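Local coordinates for protein S-adenosyl-L-methionine-dependent 2-deoxy-scyllo-inosamine dehydrogenase (Bacillus circulans, PDB 4M7S) that catalyses the radical S-adenosyl-L-methionine-dependent two-electron oxidation of 2-deoxy-scyllo-inosamine to amino-dideoxy-scyllo-inosose in butirosin biosynthesis, carrying two [4Fe-4S] clusters, at residues Glu64-Lys69 and Ile89-Asp94; Glu9-Ser14 and Phe59-Glu64; Cys16-Trp21 and Val114-Gly119. All coordinates share one frame; numbering follows the deposited sequence. Where two conformers were deposited one is given.

Interaction 1. Residues Glu64-Lys69 and Ile89-Asp94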
loop_
_atom_site.group_PDB
_atom_site.type_symbol
_atom_site.label_atom_id
_atom_site.label_comp_id
_atom_site.label_asym_id
_atom_site.label_seq_id
_atom_site.Cartn_x
_atom_site.Cartn_y
_atom_site.Cartn_z
ATOM N N GLU A 64 9.619 -2.296 -6.423
ATOM C CA GLU A 64 9.078 -3.241 -7.389
ATOM C C GLU A 64 8.908 -4.600 -6.723
ATOM O O GLU A 64 9.902 -5.225 -6.334
ATOM C CB GLU A 64 10.045 -3.360 -8.576
ATOM C CG GLU A 64 9.642 -4.409 -9.590
ATOM C CD GLU A 64 8.187 -4.258 -10.038
ATOM O OE1 GLU A 64 7.500 -5.296 -10.174
ATOM O OE2 GLU A 64 7.743 -3.108 -10.272
ATOM N N PRO A 65 7.656 -5.073 -6.585
ATOM C CA PRO A 65 7.456 -6.334 -5.860
ATOM C C PRO A 65 8.079 -7.548 -6.559
ATOM O O PRO A 65 8.500 -8.474 -5.873
ATOM C CB PRO A 65 5.923 -6.470 -5.772
ATOM C CG PRO A 65 5.391 -5.611 -6.897
ATOM C CD PRO A 65 6.390 -4.476 -7.055
ATOM N N LEU A 66 8.149 -7.553 -7.887
ATOM C CA LEU A 66 8.757 -8.691 -8.594
ATOM C C LEU A 66 10.267 -8.815 -8.364
ATOM O O LEU A 66 10.896 -9.773 -8.822
ATOM C CB LEU A 66 8.458 -8.654 -10.096
ATOM C CG LEU A 66 7.001 -8.752 -10.556
ATOM C CD1 LEU A 66 6.926 -9.434 -11.909
ATOM C CD2 LEU A 66 6.135 -9.487 -9.566
ATOM N N LEU A 67 10.846 -7.841 -7.667
ATOM C CA LEU A 67 12.254 -7.902 -7.295
ATOM C C LEU A 67 12.426 -8.629 -5.963
ATOM O O LEU A 67 13.529 -8.994 -5.585
ATOM C CB LEU A 67 12.857 -6.498 -7.196
ATOM C CG LEU A 67 13.481 -5.919 -8.466
ATOM C CD1 LEU A 67 14.095 -4.539 -8.216
ATOM C CD2 LEU A 67 14.540 -6.878 -8.968
ATOM N N CYS A 68 11.325 -8.825 -5.248
ATOM C CA CYS A 68 11.377 -9.464 -3.944
ATOM C C CYS A 68 11.717 -10.935 -4.134
ATOM O O CYS A 68 10.993 -11.657 -4.829
ATOM C CB CYS A 68 10.017 -9.336 -3.252
ATOM S SG CYS A 68 9.945 -10.127 -1.636
ATOM N N LYS A 69 12.800 -11.394 -3.519
ATOM C CA LYS A 69 13.227 -12.773 -3.739
ATOM C C LYS A 69 12.295 -13.778 -3.062
ATOM O O LYS A 69 12.277 -14.948 -3.428
ATOM C CB LYS A 69 14.688 -12.984 -3.328
ATOM C CG LYS A 69 14.992 -13.003 -1.838
ATOM C CD LYS A 69 16.514 -12.942 -1.633
ATOM C CE LYS A 69 16.955 -13.454 -0.262
ATOM N NZ LYS A 69 16.735 -12.496 0.864
ATOM N N ILE A 89 -1.040 -7.264 -7.482
ATOM C CA ILE A 89 0.326 -6.835 -7.774
ATOM C C ILE A 89 0.321 -5.522 -8.562
ATOM O O ILE A 89 -0.299 -5.433 -9.627
ATOM C CB ILE A 89 1.100 -7.888 -8.597
ATOM C CG1 ILE A 89 1.423 -9.118 -7.748
ATOM C CG2 ILE A 89 2.406 -7.287 -9.148
ATOM C CD1 ILE A 89 2.549 -8.889 -6.768
ATOM N N TYR A 90 1.000 -4.505 -8.038
ATOM C CA TYR A 90 1.266 -3.303 -8.812
ATOM C C TYR A 90 2.736 -3.376 -9.239
ATOM O O TYR A 90 3.631 -3.428 -8.390
ATOM C CB TYR A 90 1.015 -2.060 -7.970
ATOM C CG TYR A 90 -0.432 -1.861 -7.537
ATOM C CD1 TYR A 90 -0.976 -2.587 -6.484
ATOM C CD2 TYR A 90 -1.239 -0.931 -8.170
ATOM C CE1 TYR A 90 -2.291 -2.393 -6.075
ATOM C CE2 TYR A 90 -2.552 -0.725 -7.768
ATOM C CZ TYR A 90 -3.071 -1.461 -6.725
ATOM O OH TYR A 90 -4.374 -1.263 -6.327
ATOM N N THR A 91 2.989 -3.391 -10.544
ATOM C CA THR A 91 4.348 -3.642 -11.029
ATOM C C THR A 91 4.692 -2.789 -12.252
ATOM O O THR A 91 3.801 -2.446 -13.025
ATOM C CB THR A 91 4.522 -5.144 -11.361
ATOM O OG1 THR A 91 5.844 -5.383 -11.862
ATOM C CG2 THR A 91 3.485 -5.596 -12.398
ATOM N N ASN A 92 5.971 -2.438 -12.433
ATOM C CA ASN A 92 6.374 -1.754 -13.662
ATOM C C ASN A 92 6.434 -2.702 -14.853
ATOM O O ASN A 92 6.617 -2.265 -15.991
ATOM C CB ASN A 92 7.695 -0.975 -13.524
ATOM C CG ASN A 92 8.862 -1.843 -13.086
ATOM O OD1 ASN A 92 8.948 -3.030 -13.428
ATOM N ND2 ASN A 92 9.770 -1.252 -12.306
ATOM N N GLY A 93 6.302 -3.998 -14.580
ATOM C CA GLY A 93 6.227 -5.002 -15.631
ATOM C C GLY A 93 7.551 -5.549 -16.155
ATOM O O GLY A 93 7.555 -6.552 -16.867
ATOM N N ASP A 94 8.671 -4.912 -15.810
ATOM C CA ASP A 94 9.961 -5.297 -16.395
ATOM C C ASP A 94 10.397 -6.724 -16.042
ATOM O O ASP A 94 11.238 -7.314 -16.723
ATOM C CB ASP A 94 11.052 -4.312 -15.980
ATOM C CG ASP A 94 10.741 -2.889 -16.400
ATOM O OD1 ASP A 94 9.993 -2.710 -17.386
ATOM O OD2 ASP A 94 11.248 -1.954 -15.747
HETATM O O HOH W 1 8.698 -5.760 -12.816
#
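Glu64 OE1 is gripped by three groups: the hydroxyl of Thr91, the backbone N of Leu66 and, weakly, a water. Thr91 OG1 gives it a hydrogen bond, although the 2.4 Å between OG1 and Glu64 OE1 is too short to be trusted as a measured length. Leu66 N reaches OE1 of Glu64 at 3.3 Å from the anti side. The second oxygen makes the straighter bond: Asn92 N donates to Glu64 OE2 over 2.9 Å at 173°, from the syn side. Both of these N-H donors are tilted clear of the carboxylate plane. The side chain gets there by starting with CG opposite its own N (chi1 175°) and then bending at chi2 (51°), which swings the carboxylate over the end of the strand.

The two residues that donate to the carboxylate also shape the turn that follows the strand. Thr91 OG1 accepts from Gly93 N at 3.1 Å, an ST turn, and Asn92 OD1 accepts from Asp94 N at 3.0 Å, an Asx turn. The water on OE1 donates as well to Asn92 OD1, 2.8 Å away, while ND2 of Asn92 turns to Asn17 outside this contact. Next to the polar group, the Pro65 ring packs on the strand, its CG 3.2 Å from Tyr90 O and 4.1 Å from Ile89 CG2.

Bonds to both oxygens fix the rotation of a buried carboxylate, and neutral donors supply them, an environment consistent with a dispersed negative charge. The chemistry thus ties the 3-10 turn to the end of strand 86-91 and holds Asn92, a residue of the cluster pocket, in place.

Interaction 2. Residues Glu9-Ser14 and Phe59-Glu64. With SF4 (iron/sulfur cluster), chain C.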
loop_
_atom_site.group_PDB
_atom_site.type_symbol
_atom_site.label_atom_id
_atom_site.label_comp_id
_atom_site.label_asym_id
_atom_site.label_seq_id
_atom_site.Cartn_x
_atom_site.Cartn_y
_atom_site.Cartn_z
ATOM N N GLU A 9 -1.089 -1.990 2.132
ATOM C CA GLU A 9 0.038 -2.001 1.206
ATOM C C GLU A 9 1.277 -2.411 1.965
ATOM O O GLU A 9 1.635 -1.763 2.950
ATOM C CB GLU A 9 0.280 -0.605 0.625
ATOM C CG GLU A 9 -0.377 -0.331 -0.701
ATOM C CD GLU A 9 -0.029 1.044 -1.235
ATOM O OE1 GLU A 9 1.148 1.437 -1.118
ATOM O OE2 GLU A 9 -0.932 1.732 -1.750
ATOM N N VAL A 10 1.932 -3.477 1.510
ATOM C CA VAL A 10 3.086 -4.023 2.216
ATOM C C VAL A 10 4.368 -3.855 1.394
ATOM O O VAL A 10 4.484 -4.395 0.288
ATOM C CB VAL A 10 2.868 -5.497 2.546
ATOM C CG1 VAL A 10 3.973 -6.016 3.456
ATOM C CG2 VAL A 10 1.510 -5.687 3.231
ATOM N N GLU A 11 5.328 -3.111 1.934
ATOM C CA GLU A 11 6.618 -2.943 1.272
ATOM C C GLU A 11 7.486 -4.193 1.461
ATOM O O GLU A 11 8.423 -4.193 2.268
ATOM C CB GLU A 11 7.337 -1.710 1.829
ATOM C CG GLU A 11 8.479 -1.194 0.964
ATOM C CD GLU A 11 9.156 0.031 1.561
ATOM O OE1 GLU A 11 9.154 0.177 2.813
ATOM O OE2 GLU A 11 9.681 0.849 0.772
ATOM N N VAL A 12 7.183 -5.259 0.721
ATOM C CA VAL A 12 7.970 -6.499 0.844
ATOM C C VAL A 12 9.407 -6.317 0.333
ATOM O O VAL A 12 10.297 -7.103 0.648
ATOM C CB VAL A 12 7.275 -7.705 0.174
ATOM C CG1 VAL A 12 5.873 -7.884 0.752
ATOM C CG2 VAL A 12 7.209 -7.523 -1.348
ATOM N N ASN A 13 9.632 -5.276 -0.462
ATOM C CA ASN A 13 10.996 -4.864 -0.767
ATOM C C ASN A 13 11.014 -3.398 -1.158
ATOM O O ASN A 13 10.048 -2.892 -1.725
ATOM C CB ASN A 13 11.610 -5.732 -1.863
ATOM C CG ASN A 13 11.059 -5.417 -3.224
ATOM O OD1 ASN A 13 9.887 -5.679 -3.498
ATOM N ND2 ASN A 13 11.900 -4.853 -4.098
ATOM N N SER A 14 12.115 -2.717 -0.869
ATOM C CA SER A 14 12.140 -1.256 -0.988
ATOM C C SER A 14 12.796 -0.753 -2.275
ATOM O O SER A 14 12.655 0.414 -2.628
ATOM C CB SER A 14 12.871 -0.661 0.207
ATOM O OG SER A 14 14.208 -1.124 0.232
ATOM N N PHE A 59 1.577 -5.378 -2.594
ATOM C CA PHE A 59 2.945 -5.706 -2.180
ATOM C C PHE A 59 3.987 -4.689 -2.628
ATOM O O PHE A 59 5.174 -5.024 -2.794
ATOM C CB PHE A 59 3.324 -7.081 -2.723
ATOM C CG PHE A 59 2.361 -8.153 -2.335
ATOM C CD1 PHE A 59 2.526 -8.855 -1.145
ATOM C CD2 PHE A 59 1.270 -8.445 -3.139
ATOM C CE1 PHE A 59 1.639 -9.845 -0.777
ATOM C CE2 PHE A 59 0.358 -9.430 -2.767
ATOM C CZ PHE A 59 0.550 -10.135 -1.588
ATOM N N HIS A 60 3.545 -3.430 -2.783
ATOM C CA HIS A 60 4.305 -2.330 -3.425
ATOM C C HIS A 60 4.132 -0.991 -2.679
ATOM O O HIS A 60 3.021 -0.458 -2.636
ATOM C CB HIS A 60 3.773 -2.159 -4.859
ATOM C CG HIS A 60 4.448 -1.084 -5.665
ATOM N ND1 HIS A 60 4.862 -1.289 -6.964
ATOM C CD2 HIS A 60 4.739 0.209 -5.381
ATOM C CE1 HIS A 60 5.403 -0.179 -7.435
ATOM N NE2 HIS A 60 5.342 0.745 -6.496
ATOM N N PHE A 61 5.206 -0.416 -2.127
ATOM C CA PHE A 61 5.067 0.892 -1.488
ATOM C C PHE A 61 5.705 1.828 -2.497
ATOM O O PHE A 61 5.005 2.532 -3.238
ATOM C CB PHE A 61 5.764 0.951 -0.124
ATOM C CG PHE A 61 5.625 2.268 0.576
ATOM C CD1 PHE A 61 4.491 3.058 0.386
ATOM C CD2 PHE A 61 6.633 2.734 1.410
ATOM C CE1 PHE A 61 4.361 4.283 1.011
ATOM C CE2 PHE A 61 6.515 3.968 2.050
ATOM C CZ PHE A 61 5.372 4.750 1.843
ATOM N N TYR A 62 7.031 1.817 -2.558
ATOM C CA TYR A 62 7.731 2.547 -3.618
ATOM C C TYR A 62 8.826 1.683 -4.230
ATOM O O TYR A 62 9.830 2.185 -4.756
ATOM C CB TYR A 62 8.300 3.858 -3.101
ATOM C CG TYR A 62 7.274 4.963 -2.995
ATOM C CD1 TYR A 62 6.978 5.771 -4.086
ATOM C CD2 TYR A 62 6.598 5.190 -1.804
ATOM C CE1 TYR A 62 6.040 6.787 -3.991
ATOM C CE2 TYR A 62 5.655 6.200 -1.698
ATOM C CZ TYR A 62 5.379 6.989 -2.793
ATOM O OH TYR A 62 4.446 7.990 -2.677
ATOM N N GLY A 63 8.622 0.374 -4.152
ATOM C CA GLY A 63 9.554 -0.576 -4.729
ATOM C C GLY A 63 8.841 -1.501 -5.693
ATOM O O GLY A 63 7.610 -1.493 -5.777
ATOM N N GLU A 64 9.619 -2.296 -6.423
ATOM C CA GLU A 64 9.078 -3.241 -7.389
ATOM C C GLU A 64 8.908 -4.600 -6.723
ATOM O O GLU A 64 9.902 -5.225 -6.334
ATOM C CB GLU A 64 10.045 -3.360 -8.576
ATOM C CG GLU A 64 9.642 -4.409 -9.590
ATOM C CD GLU A 64 8.187 -4.258 -10.038
ATOM O OE1 GLU A 64 7.500 -5.296 -10.174
ATOM O OE2 GLU A 64 7.743 -3.108 -10.272
HETATM FE FE1 SF4 C . 9.888 2.448 -9.657
HETATM FE FE2 SF4 C . 9.357 4.432 -11.351
HETATM FE FE3 SF4 C . 8.969 4.808 -8.750
HETATM FE FE4 SF4 C . 7.316 3.123 -10.086
HETATM S S1 SF4 C . 7.483 5.392 -10.391
HETATM S S2 SF4 C . 8.277 2.725 -8.046
HETATM S S3 SF4 C . 8.760 2.229 -11.646
HETATM S S4 SF4 C . 11.016 4.466 -9.770
HETATM O O HOH W 2 7.480 -4.005 -3.098
HETATM O O HOH W 3 7.764 -1.681 -2.230
#
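Glu11 crosses Phe61 obliquely, its aliphatic part on Phe61 CB and its carboxylate at the ring edge. CB of Glu11 sits 3.7 Å from Phe61 CB, and CG comes to 3.6 Å from that same carbon. Farther out, CD lies at the edge of the Phe61 ring, in its plane, and OE2 approaches Phe61 CD2 to 3.6 Å. With the two planes 84° apart, the carboxylate stands nearly perpendicular to the ring. CG opposite the backbone N (chi1 -163°), with an extended chain beyond it, carries the carboxylate to this edge, where OE1 accepts from Val180 N.

The backbones meet around this pair. Glu11 is the centre of an inverse gamma turn, closed by a weak bond from Val12 N to Val10 O, and Val10 O also receives a CA-H...O contact from Phe59. Val12 CG1 touches the Phe59 ring at its edge, 4.0 Å from CD1. Farther along, a water stitches the chains together: it donates to Asn13 O at 2.6 Å and accepts from Phe61 N at 2.9 Å, with a weaker bond from Gly63 N. Asn13 ND2 donates to Glu64 O over 3.0 Å from above the carbonyl plane instead of along a lone pair; the bond is bent to 136° and far from ideal, since OD1 of the same amide is about as near to Glu64 O.

Segment 59-64 then passes the iron-sulfur cluster, Tyr62 O lying 3.7 Å from its S2. Loops following the neighbouring parallel strands 7-10 and 56-58 are thus joined beside the cluster, as is typical of the AdoMet radical fold; Tyr62-Gly63-Glu64-Pro65 falls where relatives carry the GGE(P) motif, which there contacts the amino group of AdoMet, and a similar role is probable here.

Interaction 3. Residues Cys16-Trp21 and Val114-Gly119. With SF4 (iron/sulfur cluster), chain C.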
loop_
_atom_site.group_PDB
_atom_site.type_symbol
_atom_site.label_atom_id
_atom_site.label_comp_id
_atom_site.label_asym_id
_atom_site.label_seq_id
_atom_site.Cartn_x
_atom_site.Cartn_y
_atom_site.Cartn_z
ATOM N N CYS A 16 13.454 -0.384 -6.323
ATOM C CA CYS A 16 12.867 -0.527 -7.643
ATOM C C CYS A 16 13.964 -0.463 -8.696
ATOM O O CYS A 16 14.974 0.215 -8.499
ATOM C CB CYS A 16 11.859 0.581 -7.909
ATOM S SG CYS A 16 11.221 0.443 -9.572
ATOM N N ASN A 17 13.767 -1.152 -9.818
ATOM C CA ASN A 17 14.790 -1.195 -10.862
ATOM C C ASN A 17 14.820 0.079 -11.703
ATOM O O ASN A 17 15.782 0.333 -12.430
ATOM C CB ASN A 17 14.608 -2.417 -11.767
ATOM C CG ASN A 17 13.258 -2.440 -12.452
ATOM O OD1 ASN A 17 12.218 -2.572 -11.800
ATOM N ND2 ASN A 17 13.266 -2.315 -13.780
ATOM N N ARG A 18 13.766 0.879 -11.602
ATOM C CA ARG A 18 13.713 2.112 -12.379
ATOM C C ARG A 18 14.122 3.332 -11.558
ATOM O O ARG A 18 14.279 3.257 -10.336
ATOM C CB ARG A 18 12.337 2.298 -13.030
ATOM C CG ARG A 18 12.149 1.399 -14.242
ATOM C CD ARG A 18 10.860 1.651 -14.987
ATOM N NE ARG A 18 10.670 0.662 -16.047
ATOM C CZ ARG A 18 11.160 0.773 -17.278
ATOM N NH1 ARG A 18 11.870 1.840 -17.628
ATOM N NH2 ARG A 18 10.938 -0.185 -18.169
ATOM N N THR A 19 14.291 4.453 -12.247
ATOM C CA THR A 19 14.870 5.644 -11.649
ATOM C C THR A 19 14.003 6.864 -11.917
ATOM O O THR A 19 14.519 7.968 -12.032
ATOM C CB THR A 19 16.263 5.901 -12.242
ATOM O OG1 THR A 19 16.154 5.984 -13.669
ATOM C CG2 THR A 19 17.225 4.766 -11.877
ATOM N N CYS A 20 12.690 6.659 -12.006
ATOM C CA CYS A 20 11.766 7.717 -12.425
ATOM C C CYS A 20 11.948 9.001 -11.616
ATOM O O CYS A 20 11.817 9.005 -10.387
ATOM C CB CYS A 20 10.321 7.228 -12.338
ATOM S SG CYS A 20 10.036 5.673 -13.226
ATOM N N TRP A 21 12.273 10.090 -12.305
ATOM C CA TRP A 21 12.607 11.325 -11.604
ATOM C C TRP A 21 11.403 11.911 -10.867
ATOM O O TRP A 21 11.564 12.629 -9.885
ATOM C CB TRP A 21 13.240 12.355 -12.543
ATOM C CG TRP A 21 14.095 13.355 -11.804
ATOM C CD1 TRP A 21 13.932 14.712 -11.765
ATOM C CD2 TRP A 21 15.230 13.060 -10.969
ATOM N NE1 TRP A 21 14.903 15.279 -10.969
ATOM C CE2 TRP A 21 15.707 14.293 -10.476
ATOM C CE3 TRP A 21 15.882 11.879 -10.601
ATOM C CZ2 TRP A 21 16.819 14.367 -9.624
ATOM C CZ3 TRP A 21 16.985 11.961 -9.760
ATOM C CH2 TRP A 21 17.444 13.199 -9.286
ATOM N N VAL A 114 -0.140 -3.333 -14.371
ATOM C CA VAL A 114 1.182 -3.083 -14.931
ATOM C C VAL A 114 1.293 -1.642 -15.410
ATOM O O VAL A 114 0.434 -1.160 -16.151
ATOM C CB VAL A 114 1.504 -4.031 -16.107
ATOM C CG1 VAL A 114 2.898 -3.749 -16.638
ATOM C CG2 VAL A 114 1.383 -5.481 -15.673
ATOM N N THR A 115 2.351 -0.959 -14.985
ATOM C CA THR A 115 2.607 0.401 -15.439
ATOM C C THR A 115 3.953 0.502 -16.150
ATOM O O THR A 115 5.004 0.406 -15.518
ATOM C CB THR A 115 2.583 1.400 -14.265
ATOM O OG1 THR A 115 1.517 1.066 -13.371
ATOM C CG2 THR A 115 2.378 2.822 -14.773
ATOM N N GLN A 116 3.920 0.683 -17.466
ATOM C CA GLN A 116 5.134 0.999 -18.210
ATOM C C GLN A 116 5.642 2.354 -17.720
ATOM O O GLN A 116 4.937 3.359 -17.839
ATOM C CB GLN A 116 4.843 1.056 -19.708
ATOM C CG GLN A 116 6.012 1.556 -20.544
ATOM C CD GLN A 116 7.203 0.624 -20.482
ATOM O OE1 GLN A 116 7.043 -0.599 -20.437
ATOM N NE2 GLN A 116 8.407 1.192 -20.469
ATOM N N HIS A 117 6.850 2.389 -17.160
ATOM C CA HIS A 117 7.357 3.625 -16.554
ATOM C C HIS A 117 8.518 4.275 -17.299
ATOM O O HIS A 117 8.914 3.819 -18.374
ATOM C CB HIS A 117 7.719 3.409 -15.082
ATOM C CG HIS A 117 6.560 3.567 -14.150
ATOM N ND1 HIS A 117 6.016 4.795 -13.843
ATOM C CD2 HIS A 117 5.836 2.651 -13.462
ATOM C CE1 HIS A 117 5.006 4.630 -13.005
ATOM N NE2 HIS A 117 4.877 3.340 -12.757
ATOM N N ALA A 118 9.056 5.339 -16.704
ATOM C CA ALA A 118 10.040 6.210 -17.356
ATOM C C ALA A 118 11.285 5.480 -17.837
ATOM O O ALA A 118 12.020 4.881 -17.045
ATOM C CB ALA A 118 10.424 7.369 -16.449
ATOM N N GLY A 119 11.512 5.566 -19.144
ATOM C CA GLY A 119 12.585 4.860 -19.816
ATOM C C GLY A 119 12.251 4.732 -21.290
ATOM O O GLY A 119 11.944 5.730 -21.952
HETATM FE FE1 SF4 C . 9.888 2.448 -9.657
HETATM FE FE2 SF4 C . 9.357 4.432 -11.351
HETATM FE FE3 SF4 C . 8.969 4.808 -8.750
HETATM FE FE4 SF4 C . 7.316 3.123 -10.086
HETATM S S1 SF4 C . 7.483 5.392 -10.391
HETATM S S2 SF4 C . 8.277 2.725 -8.046
HETATM S S3 SF4 C . 8.760 2.229 -11.646
HETATM S S4 SF4 C . 11.016 4.466 -9.770
HETATM O O HOH W 4 14.173 4.530 -15.439
#
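Cys20 and Arg18 press against His117 and Ala118, and the close packing gathers around the sulfur of Cys20. Its SG binds iron FE2 of the cluster at 2.4 Å and at the same time lies 3.6 Å from Ala118 N and 3.7 Å from Ala118 CB, so the loop after strand 111-116 packs against the metal ligand. His117 completes the tight side. One face of its ring is turned to FE4 and S1, CD2 comes to 3.5 Å from S3, and ND1 is hydrogen-bonded to Tyr22 OH.

Arg18 leads from this core outward. Its CG is opposite the carbonyl carbon (chi1 -76°) and the chain stays extended to NE, carrying CD to 3.6 Å from His117 CB and the guanidinium beneath His117 O, which lies over one of its faces. NE is taken by a salt bridge to Asp94. At the guanidinium edge NH1 reaches Ala118 O at 3.1 Å, but an angle of 134° makes that bond weak. Gln116 meets NH2 through NE2 by contact alone, the two side chains crossing at about a right angle.

Toward solvent the contact relies on water: one molecule donates to Ala118 O at 2.7 Å and accepts from Thr19 N, next to exposed Gly119. Within the loop itself, Arg18 N donates a nearly straight hydrogen bond to Cys16 SG, the ligand of iron FE1, 3.3 Å away at 171°.

Cys16 and Cys20 belong to the CX3CX2C loop that leaves strand 7-10 and runs toward helix 38-50; here it rests on the residues just after strand 111-116, which lies between strands 86-91 and 139-143 in the parallel part of the mixed sheet.

How the interactions relate
The three contacts sit next to one another at the ends of neighbouring parallel strands, beside the AdoMet cluster. Interactions 1 and 2 have centres 8 Å apart and share Glu64, whose carboxylate serves interaction 1 and whose carbonyl serves interaction 2. Interactions 1 and 3, centres 11 Å apart, are joined by polar bonds: a salt bridge from Arg18 NE to Asp94 OD2 at 2.7 Å and a probable hydrogen bond from Asn92 ND2 to Asn17 OD1 at 2.8 Å. Interactions 2 and 3 lie 14 Å apart between centres and meet by packing, with Cys16 CB 3.9 Å from Glu64 N. Both touch the cluster, and interaction 1 reaches it through Asn92, whose side chain is about 4 Å away.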